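Long-range contacts in CaaX farnesyltransferase beta subunit Ram1 (Aspergillus fumigatus, PDB 4L9P), which probably serves as the peptide-binding subunit of the zinc-dependent heterodimer that transfers a farnesyl group to the CaaX cysteine of target proteins: residues W153-W157 against S431-Y436; A160-G166 against L491-H495; Q94-V98 against Y350-G354. One frame throughout, in Å; residues are numbered along the deposited sequence. Where two conformers were deposited one is given.

Contact 1: W153-W157 against S431-Y436; sequences WMVYW and SYHTCY. With ZN (zinc ion), chain J; EDO (1,2-ethanediol), chain M.
W157 is the knob of this helix-helix contact: its indole sits in a hole made by S431, Y432, C435 and Y436. With CG beside the backbone N (chi1 -67°), the ring system stands between its own helix and the partner. One face carries W153 O; over the opposite face lies the methylene of Y432, whose CB is 3.6 Å from the centroid of the W157 six-membered ring, almost on the ring normal, a CH-pi contact. The Y432 ring then turns its edge to the same indole, CD1 coming within 3.5 Å of W157 CZ2, an offset edge-to-face pair with planes at 78°. Y436 reaches the pyrrole end obliquely, its CE2 3.5 Å from W157 NE1. S431 OG lies near the plane at the other end of the indole, 3.7 Å from W157 CE3. C435 places its CB against W157 CB and its SG obliquely beside both the W157 and Y156 rings, a sulfur-aromatic contact.

Polar ends meet through water. One water accepts from W157 NE1 (3.0 Å) and bonds Y436 OH; a second joins Y436 OH to Y156 OH, which also bonds V499 O; a third links M154 O to S431 OG. S431 also holds an ethanediol.

The segments belong to helices 151-164 and 431-444 of the alpha-alpha toroid and run at 35° to each other. W153 and Y432 also touch the farnesyl analogue and the bound peptide, Y432 OH bonds W371 NE1, and H433 NE2 binds zinc (2.0 Å) with D365, C367 and the bound peptide. Interlocked aromatic rings, with W157 NE1 and Y436 OH bonded through water among them, thus tie the helix carrying a zinc ligand to its neighbour beside the substrate pocket.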
loop_
_atom_site.group_PDB
_atom_site.type_symbol
_atom_site.label_atom_id
_atom_site.label_comp_id
_atom_site.label_asym_id
_atom_site.label_seq_id
_atom_site.Cartn_x
_atom_site.Cartn_y
_atom_site.Cartn_z
ATOM N N TRP B 153 0.141 1.702 -16.148
ATOM C CA TRP B 153 -0.211 0.607 -15.243
ATOM C C TRP B 153 -0.881 -0.554 -15.963
ATOM O O TRP B 153 -0.610 -1.729 -15.656
ATOM C CB TRP B 153 -1.146 1.052 -14.141
ATOM C CG TRP B 153 -0.518 1.755 -12.994
ATOM C CD1 TRP B 153 -0.872 2.986 -12.510
ATOM C CD2 TRP B 153 0.448 1.225 -12.081
ATOM N NE1 TRP B 153 -0.148 3.261 -11.376
ATOM C CE2 TRP B 153 0.682 2.205 -11.091
ATOM C CE3 TRP B 153 1.118 0.004 -11.979
ATOM C CZ2 TRP B 153 1.551 2.020 -10.025
ATOM C CZ3 TRP B 153 2.022 -0.172 -10.903
ATOM C CH2 TRP B 153 2.202 0.825 -9.955
ATOM N N MET B 154 -1.810 -0.277 -16.880
ATOM C CA MET B 154 -2.522 -1.390 -17.562
ATOM C C MET B 154 -1.552 -2.241 -18.389
ATOM O O MET B 154 -1.747 -3.467 -18.531
ATOM C CB MET B 154 -3.665 -0.849 -18.444
ATOM C CG MET B 154 -4.598 0.037 -17.609
ATOM S SD MET B 154 -5.685 1.067 -18.573
ATOM C CE MET B 154 -6.467 -0.314 -19.197
ATOM N N VAL B 155 -0.515 -1.598 -18.923
ATOM C CA VAL B 155 0.536 -2.369 -19.628
ATOM C C VAL B 155 1.312 -3.236 -18.632
ATOM O O VAL B 155 1.457 -4.449 -18.836
ATOM C CB VAL B 155 1.510 -1.430 -20.385
ATOM C CG1 VAL B 155 2.644 -2.280 -20.989
ATOM C CG2 VAL B 155 0.741 -0.665 -21.483
ATOM N N TYR B 156 1.740 -2.644 -17.525
ATOM C CA TYR B 156 2.480 -3.380 -16.518
ATOM C C TYR B 156 1.666 -4.546 -15.950
ATOM O O TYR B 156 2.201 -5.651 -15.833
ATOM C CB TYR B 156 2.926 -2.432 -15.391
ATOM C CG TYR B 156 3.407 -3.222 -14.194
ATOM C CD1 TYR B 156 4.664 -3.933 -14.188
ATOM C CD2 TYR B 156 2.590 -3.303 -13.058
ATOM C CE1 TYR B 156 5.020 -4.735 -13.056
ATOM C CE2 TYR B 156 2.951 -4.100 -11.941
ATOM C CZ TYR B 156 4.181 -4.775 -11.952
ATOM O OH TYR B 156 4.530 -5.524 -10.868
ATOM N N TRP B 157 0.429 -4.298 -15.521
ATOM C CA TRP B 157 -0.342 -5.378 -14.856
ATOM C C TRP B 157 -0.516 -6.552 -15.798
ATOM O O TRP B 157 -0.434 -7.743 -15.390
ATOM C CB TRP B 157 -1.762 -4.880 -14.459
ATOM C CG TRP B 157 -1.692 -3.813 -13.381
ATOM C CD1 TRP B 157 -0.828 -3.768 -12.316
ATOM C CD2 TRP B 157 -2.569 -2.700 -13.237
ATOM N NE1 TRP B 157 -1.083 -2.634 -11.563
ATOM C CE2 TRP B 157 -2.145 -1.972 -12.107
ATOM C CE3 TRP B 157 -3.668 -2.224 -13.996
ATOM C CZ2 TRP B 157 -2.781 -0.783 -11.701
ATOM C CZ3 TRP B 157 -4.310 -1.035 -13.582
ATOM C CH2 TRP B 157 -3.845 -0.348 -12.446
ATOM N N SER B 431 -7.538 -6.121 -14.442
ATOM C CA SER B 431 -6.190 -6.635 -14.640
ATOM C C SER B 431 -5.257 -6.310 -13.456
ATOM O O SER B 431 -4.269 -7.001 -13.234
ATOM C CB SER B 431 -5.616 -6.160 -15.974
ATOM O OG SER B 431 -5.458 -4.762 -15.989
ATOM N N TYR B 432 -5.612 -5.272 -12.677
ATOM C CA TYR B 432 -4.873 -4.950 -11.425
ATOM C C TYR B 432 -5.043 -6.109 -10.440
ATOM O O TYR B 432 -4.026 -6.625 -9.879
ATOM C CB TYR B 432 -5.405 -3.625 -10.835
ATOM C CG TYR B 432 -5.080 -3.362 -9.407
ATOM C CD1 TYR B 432 -3.873 -2.722 -9.034
ATOM C CD2 TYR B 432 -5.954 -3.775 -8.401
ATOM C CE1 TYR B 432 -3.576 -2.509 -7.689
ATOM C CE2 TYR B 432 -5.671 -3.546 -7.060
ATOM C CZ TYR B 432 -4.482 -2.918 -6.700
ATOM O OH TYR B 432 -4.219 -2.766 -5.350
ATOM N N HIS B 433 -6.296 -6.533 -10.182
ATOM C CA HIS B 433 -6.539 -7.653 -9.280
ATOM C C HIS B 433 -5.967 -8.964 -9.845
ATOM O O HIS B 433 -5.539 -9.827 -9.070
ATOM C CB HIS B 433 -8.016 -7.745 -8.912
ATOM C CG HIS B 433 -8.362 -6.706 -7.875
ATOM N ND1 HIS B 433 -8.974 -5.506 -8.191
ATOM C CD2 HIS B 433 -8.096 -6.689 -6.549
ATOM C CE1 HIS B 433 -9.047 -4.769 -7.072
ATOM N NE2 HIS B 433 -8.513 -5.462 -6.070
ATOM N N THR B 434 -5.980 -9.121 -11.149
ATOM C CA THR B 434 -5.426 -10.326 -11.765
ATOM C C THR B 434 -3.906 -10.337 -11.548
ATOM O O THR B 434 -3.340 -11.355 -11.062
ATOM C CB THR B 434 -5.743 -10.348 -13.286
ATOM O OG1 THR B 434 -7.156 -10.357 -13.444
ATOM C CG2 THR B 434 -5.144 -11.596 -13.932
ATOM N N CYS B 435 -3.221 -9.233 -11.865
ATOM C CA CYS B 435 -1.794 -9.200 -11.603
ATOM C C CYS B 435 -1.426 -9.514 -10.136
ATOM O O CYS B 435 -0.518 -10.345 -9.850
ATOM C CB CYS B 435 -1.280 -7.780 -11.971
ATOM S SG CYS B 435 0.432 -7.438 -11.526
ATOM N N TYR B 436 -2.075 -8.807 -9.198
ATOM C CA TYR B 436 -1.611 -8.924 -7.818
ATOM C C TYR B 436 -2.072 -10.205 -7.109
ATOM O O TYR B 436 -1.327 -10.701 -6.259
ATOM C CB TYR B 436 -1.934 -7.649 -7.012
ATOM C CG TYR B 436 -1.059 -6.502 -7.517
ATOM C CD1 TYR B 436 0.352 -6.589 -7.533
ATOM C CD2 TYR B 436 -1.643 -5.330 -8.007
ATOM C CE1 TYR B 436 1.165 -5.542 -7.949
ATOM C CE2 TYR B 436 -0.846 -4.295 -8.442
ATOM C CZ TYR B 436 0.537 -4.367 -8.423
ATOM O OH TYR B 436 1.333 -3.324 -8.875
HETATM ZN ZN ZN J . -8.001 -4.633 -4.285
HETATM C C1 EDO M . -8.027 -2.512 -16.718
HETATM O O1 EDO M . -7.096 -2.495 -15.643
HETATM C C2 EDO M . -9.312 -3.246 -16.506
HETATM O O2 EDO M . -8.991 -4.611 -16.283
HETATM O O HOH W 1 -4.236 -4.438 -18.358
HETATM O O HOH W 2 3.964 -3.766 -8.666
HETATM O O HOH W 3 -0.412 -1.090 -9.043
#

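Contact 2: A160-G166 against L491-H495; sequences AGLCLLG and LVPFH
A chi1 of -76° at L164 sets CG beside the backbone N and turns the isobutyl group to F494, whose own chi1 of -97° swings its ring across the leucine. The two side chains cross at about a right angle. L164 CD2 stands 3.7 Å from the F494 ring centroid, close to the normal, in a CH-pi contact over one face, and L164 CG presses on the same face 3.5 Å from F494 CZ. The ring edge is met by C163 CB, while A160 CB lies 4.0 Å from F494 CZ.

The backbone joins where the helix stops. V492 N donates to L164 O (3.0 Å, N-H...O 165°), approaching in the carbonyl plane on a lone pair. V492 CG2 rests 3.3 Å from C163 O, and the L491 and L165 side chains lie side by side, pointing the same way, with their CD2 atoms 3.8 Å apart. G166, at positive phi and with its N bonded to C163 O, ends the helix in a Schellman motif, while the loop takes up the neighbouring carbonyl of L164.

Helix 431-444 packs on L164 through L438, T439 and S442, and S442 OG also bonds V492 O. Helix 126-135 touches L165, while P493 lies on strand 446-449; segment 491-495 is thereby fitted between the end of helix 151-164 and the turn from helix 431-444 into that strand.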
loop_
_atom_site.group_PDB
_atom_site.type_symbol
_atom_site.label_atom_id
_atom_site.label_comp_id
_atom_site.label_asym_id
_atom_site.label_seq_id
_atom_site.Cartn_x
_atom_site.Cartn_y
_atom_site.Cartn_z
ATOM N N ALA B 160 2.982 -8.332 -16.390
ATOM C CA ALA B 160 3.338 -9.058 -15.179
ATOM C C ALA B 160 2.496 -10.337 -15.043
ATOM O O ALA B 160 3.061 -11.414 -14.776
ATOM C CB ALA B 160 3.104 -8.163 -13.932
ATOM N N GLY B 161 1.173 -10.271 -15.255
ATOM C CA GLY B 161 0.355 -11.493 -15.194
ATOM C C GLY B 161 0.761 -12.527 -16.236
ATOM O O GLY B 161 0.835 -13.707 -15.928
ATOM N N LEU B 162 1.015 -12.063 -17.453
ATOM C CA LEU B 162 1.484 -12.985 -18.504
ATOM C C LEU B 162 2.822 -13.623 -18.132
ATOM O O LEU B 162 3.034 -14.834 -18.357
ATOM C CB LEU B 162 1.607 -12.239 -19.828
ATOM C CG LEU B 162 0.270 -11.745 -20.383
ATOM C CD1 LEU B 162 0.522 -10.780 -21.608
ATOM C CD2 LEU B 162 -0.651 -12.901 -20.767
ATOM N N CYS B 163 3.785 -12.846 -17.623
ATOM C CA CYS B 163 5.059 -13.411 -17.138
ATOM C C CYS B 163 4.843 -14.420 -16.026
ATOM O O CYS B 163 5.409 -15.535 -16.102
ATOM C CB CYS B 163 6.043 -12.334 -16.645
ATOM S SG CYS B 163 6.750 -11.322 -17.915
ATOM N N LEU B 164 4.027 -14.103 -15.035
ATOM C CA LEU B 164 3.762 -15.053 -13.954
ATOM C C LEU B 164 3.252 -16.393 -14.493
ATOM O O LEU B 164 3.663 -17.443 -14.058
ATOM C CB LEU B 164 2.728 -14.425 -13.003
ATOM C CG LEU B 164 3.397 -13.343 -12.119
ATOM C CD1 LEU B 164 2.276 -12.403 -11.588
ATOM C CD2 LEU B 164 4.091 -13.985 -10.936
ATOM N N LEU B 165 2.346 -16.310 -15.458
ATOM C CA LEU B 165 1.746 -17.499 -16.061
ATOM C C LEU B 165 2.675 -18.209 -17.056
ATOM O O LEU B 165 2.272 -19.233 -17.625
ATOM C CB LEU B 165 0.450 -17.099 -16.773
ATOM C CG LEU B 165 -0.676 -16.821 -15.776
ATOM C CD1 LEU B 165 -1.772 -16.031 -16.455
ATOM C CD2 LEU B 165 -1.281 -18.141 -15.164
ATOM N N GLY B 166 3.881 -17.692 -17.260
ATOM C CA GLY B 166 4.879 -18.440 -18.026
ATOM C C GLY B 166 4.960 -18.067 -19.471
ATOM O O GLY B 166 5.601 -18.829 -20.249
ATOM N N LEU B 491 3.704 -20.743 -10.708
ATOM C CA LEU B 491 4.004 -19.550 -11.479
ATOM C C LEU B 491 5.472 -19.219 -11.425
ATOM O O LEU B 491 6.211 -19.746 -10.579
ATOM C CB LEU B 491 3.198 -18.388 -10.810
ATOM C CG LEU B 491 1.674 -18.588 -10.816
ATOM C CD1 LEU B 491 0.985 -17.401 -10.060
ATOM C CD2 LEU B 491 1.124 -18.695 -12.246
ATOM N N VAL B 492 5.910 -18.337 -12.324
ATOM C CA VAL B 492 7.287 -17.871 -12.318
ATOM C C VAL B 492 7.553 -17.069 -11.048
ATOM O O VAL B 492 6.692 -16.321 -10.615
ATOM C CB VAL B 492 7.477 -17.042 -13.605
ATOM C CG1 VAL B 492 8.669 -16.166 -13.612
ATOM C CG2 VAL B 492 7.311 -17.935 -14.869
ATOM N N PRO B 493 8.739 -17.184 -10.439
ATOM C CA PRO B 493 9.037 -16.376 -9.219
ATOM C C PRO B 493 9.195 -14.880 -9.603
ATOM O O PRO B 493 9.708 -14.542 -10.685
ATOM C CB PRO B 493 10.374 -16.955 -8.706
ATOM C CG PRO B 493 10.987 -17.631 -9.936
ATOM C CD PRO B 493 9.825 -18.093 -10.848
ATOM N N PHE B 494 8.734 -13.994 -8.705
ATOM C CA PHE B 494 8.934 -12.556 -8.847
ATOM C C PHE B 494 9.827 -12.033 -7.735
ATOM O O PHE B 494 9.814 -12.522 -6.599
ATOM C CB PHE B 494 7.605 -11.821 -8.792
ATOM C CG PHE B 494 6.985 -11.482 -10.121
ATOM C CD1 PHE B 494 7.210 -12.266 -11.271
ATOM C CD2 PHE B 494 6.163 -10.363 -10.182
ATOM C CE1 PHE B 494 6.601 -11.910 -12.496
ATOM C CE2 PHE B 494 5.555 -9.991 -11.365
ATOM C CZ PHE B 494 5.762 -10.772 -12.566
ATOM N N HIS B 495 10.598 -11.028 -8.071
ATOM C CA HIS B 495 11.457 -10.396 -7.074
ATOM C C HIS B 495 10.574 -9.647 -6.063
ATOM O O HIS B 495 9.703 -8.872 -6.450
ATOM C CB HIS B 495 12.315 -9.376 -7.835
ATOM C CG HIS B 495 13.468 -8.843 -7.060
ATOM N ND1 HIS B 495 13.317 -8.008 -5.968
ATOM C CD2 HIS B 495 14.796 -9.074 -7.189
ATOM C CE1 HIS B 495 14.512 -7.714 -5.475
ATOM N NE2 HIS B 495 15.431 -8.383 -6.182
#

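Contact 3: Q94-V98 against Y350-G354; sequences QSETV and YAPEG
Q94 and E353 make the polar join. Q94 NE2 donates to E353 OE2 at 2.8 Å with an N-H...O angle of 158°, meeting the carboxylate oxygen on its syn side but 27° out of the carboxylate plane. The acceptor lies close to the amide plane of Q94, although the amide and carboxylate planes are turned well away from parallel. A water donates to both Q94 OE1 (2.9 Å) and E353 OE2 (2.8 Å), so the same carboxylate oxygen is held by the amide directly and through the water. The two bonds of the amide, one at NE2 and one at OE1, probably fix its rotation. Q94 reaches across because its chain bends at CB-CG (chi2 58°) after leaving the backbone with CG opposite N.

These segments place helix 89-105 against the loop that follows helix 338-346 of the alpha-alpha toroid. The loop carries a cis peptide bond before P352, and its turn is braced by G354 N bonding back to Y350 O.

Van der Waals packing lies beside the polar pair. V98 splits its two methyls: CG1 makes an apolar contact with P352 CG at 3.9 Å, and CG2 touches the carboxylate, 3.7 Å from E353 OE1. P352 also packs on L102 and L105, further along the same helix, and E353 on C101.

The aromatic contact is looser. Q94 OE1 stands obliquely to the Y350 ring, 3.7 Å from Y350 CE2, with the amide turned nearly perpendicular to the ring. E353 OE2 and the water lie at the edge of that ring, in its plane, while Y350 OH bonds K362 O, fastening the tyrosine to the chain leading to zinc ligand D365.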
loop_
_atom_site.group_PDB
_atom_site.type_symbol
_atom_site.label_atom_id
_atom_site.label_comp_id
_atom_site.label_asym_id
_atom_site.label_seq_id
_atom_site.Cartn_x
_atom_site.Cartn_y
_atom_site.Cartn_z
ATOM N N GLN B 94 -18.416 -7.462 7.093
ATOM C CA GLN B 94 -17.559 -8.636 7.346
ATOM C C GLN B 94 -18.378 -9.932 7.217
ATOM O O GLN B 94 -17.924 -10.865 6.558
ATOM C CB GLN B 94 -16.905 -8.468 8.716
ATOM C CG GLN B 94 -16.029 -9.653 9.155
ATOM C CD GLN B 94 -14.896 -9.955 8.188
ATOM O OE1 GLN B 94 -14.346 -9.071 7.526
ATOM N NE2 GLN B 94 -14.595 -11.245 8.049
ATOM N N SER B 95 -19.553 -9.950 7.804
ATOM C CA SER B 95 -20.423 -11.117 7.730
ATOM C C SER B 95 -20.858 -11.408 6.319
ATOM O O SER B 95 -20.855 -12.570 5.888
ATOM C CB SER B 95 -21.636 -10.871 8.614
ATOM O OG SER B 95 -21.235 -11.087 9.946
ATOM N N GLU B 96 -21.200 -10.378 5.559
ATOM C CA GLU B 96 -21.553 -10.584 4.158
ATOM C C GLU B 96 -20.396 -11.177 3.369
ATOM O O GLU B 96 -20.592 -12.030 2.527
ATOM C CB GLU B 96 -21.971 -9.274 3.520
ATOM C CG GLU B 96 -23.314 -8.748 4.040
ATOM C CD GLU B 96 -23.680 -7.384 3.463
ATOM O OE1 GLU B 96 -22.941 -6.867 2.602
ATOM O OE2 GLU B 96 -24.741 -6.841 3.894
ATOM N N THR B 97 -19.184 -10.722 3.656
ATOM C CA THR B 97 -18.038 -11.205 2.922
ATOM C C THR B 97 -17.784 -12.669 3.275
ATOM O O THR B 97 -17.518 -13.502 2.389
ATOM C CB THR B 97 -16.790 -10.331 3.288
ATOM O OG1 THR B 97 -17.051 -8.976 2.909
ATOM C CG2 THR B 97 -15.526 -10.800 2.511
ATOM N N VAL B 98 -17.809 -13.002 4.543
ATOM C CA VAL B 98 -17.677 -14.414 4.935
ATOM C C VAL B 98 -18.711 -15.286 4.272
ATOM O O VAL B 98 -18.386 -16.377 3.756
ATOM C CB VAL B 98 -17.709 -14.566 6.488
ATOM C CG1 VAL B 98 -17.922 -16.047 6.882
ATOM C CG2 VAL B 98 -16.422 -14.011 7.126
ATOM N N TYR B 350 -7.260 -13.275 7.693
ATOM C CA TYR B 350 -8.520 -13.709 8.373
ATOM C C TYR B 350 -8.830 -15.180 8.061
ATOM O O TYR B 350 -8.426 -15.689 7.021
ATOM C CB TYR B 350 -9.709 -12.882 7.830
ATOM C CG TYR B 350 -9.646 -11.381 8.104
ATOM C CD1 TYR B 350 -8.689 -10.793 8.931
ATOM C CD2 TYR B 350 -10.635 -10.616 7.555
ATOM C CE1 TYR B 350 -8.721 -9.369 9.158
ATOM C CE2 TYR B 350 -10.659 -9.207 7.763
ATOM C CZ TYR B 350 -9.694 -8.637 8.535
ATOM O OH TYR B 350 -9.674 -7.264 8.785
ATOM N N ALA B 351 -9.593 -15.792 8.945
ATOM C CA ALA B 351 -10.237 -17.106 8.641
ATOM C C ALA B 351 -11.706 -16.884 8.877
ATOM O O ALA B 351 -12.057 -16.154 9.791
ATOM C CB ALA B 351 -9.703 -18.211 9.563
ATOM N N PRO B 352 -12.595 -17.478 8.054
ATOM C CA PRO B 352 -12.259 -18.544 7.102
ATOM C C PRO B 352 -11.774 -18.056 5.738
ATOM O O PRO B 352 -11.332 -18.875 4.928
ATOM C CB PRO B 352 -13.636 -19.301 6.922
ATOM C CG PRO B 352 -14.631 -18.150 7.134
ATOM C CD PRO B 352 -14.044 -17.341 8.284
ATOM N N GLU B 353 -11.865 -16.745 5.413
ATOM C CA GLU B 353 -11.536 -16.341 4.045
ATOM C C GLU B 353 -10.142 -16.759 3.610
ATOM O O GLU B 353 -9.971 -17.173 2.455
ATOM C CB GLU B 353 -11.590 -14.779 3.924
ATOM C CG GLU B 353 -12.933 -14.159 4.289
ATOM C CD GLU B 353 -12.962 -13.658 5.727
ATOM O OE1 GLU B 353 -12.821 -14.463 6.672
ATOM O OE2 GLU B 353 -13.147 -12.436 5.911
ATOM N N GLY B 354 -9.143 -16.615 4.489
ATOM C CA GLY B 354 -7.762 -16.991 4.213
ATOM C C GLY B 354 -6.934 -15.870 3.614
ATOM O O GLY B 354 -5.711 -15.991 3.662
HETATM O O HOH W 4 -13.147 -9.800 5.011
#

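Overall arrangement
Contacts 1 and 2 share helix 151-164 and touch, C435 SG lying 3.7 Å from A160 CB; their centres are about 12 Å apart. Both are buried near the middle of the chain, contact 1 beside the zinc ion and the farnesyl analogue, contact 2 toward the C-terminal end of the helix. Contact 3 lies further out, its centre about 23 Å from that of the chain, and touches neither. Chemistry follows place: aromatic packing with water-mediated bonds by the pocket, aliphatic-aromatic packing with one backbone bond at the helix end, and a direct amide-carboxylate bond with an accompanying water on the periphery, where the touching residues are nonetheless mostly buried.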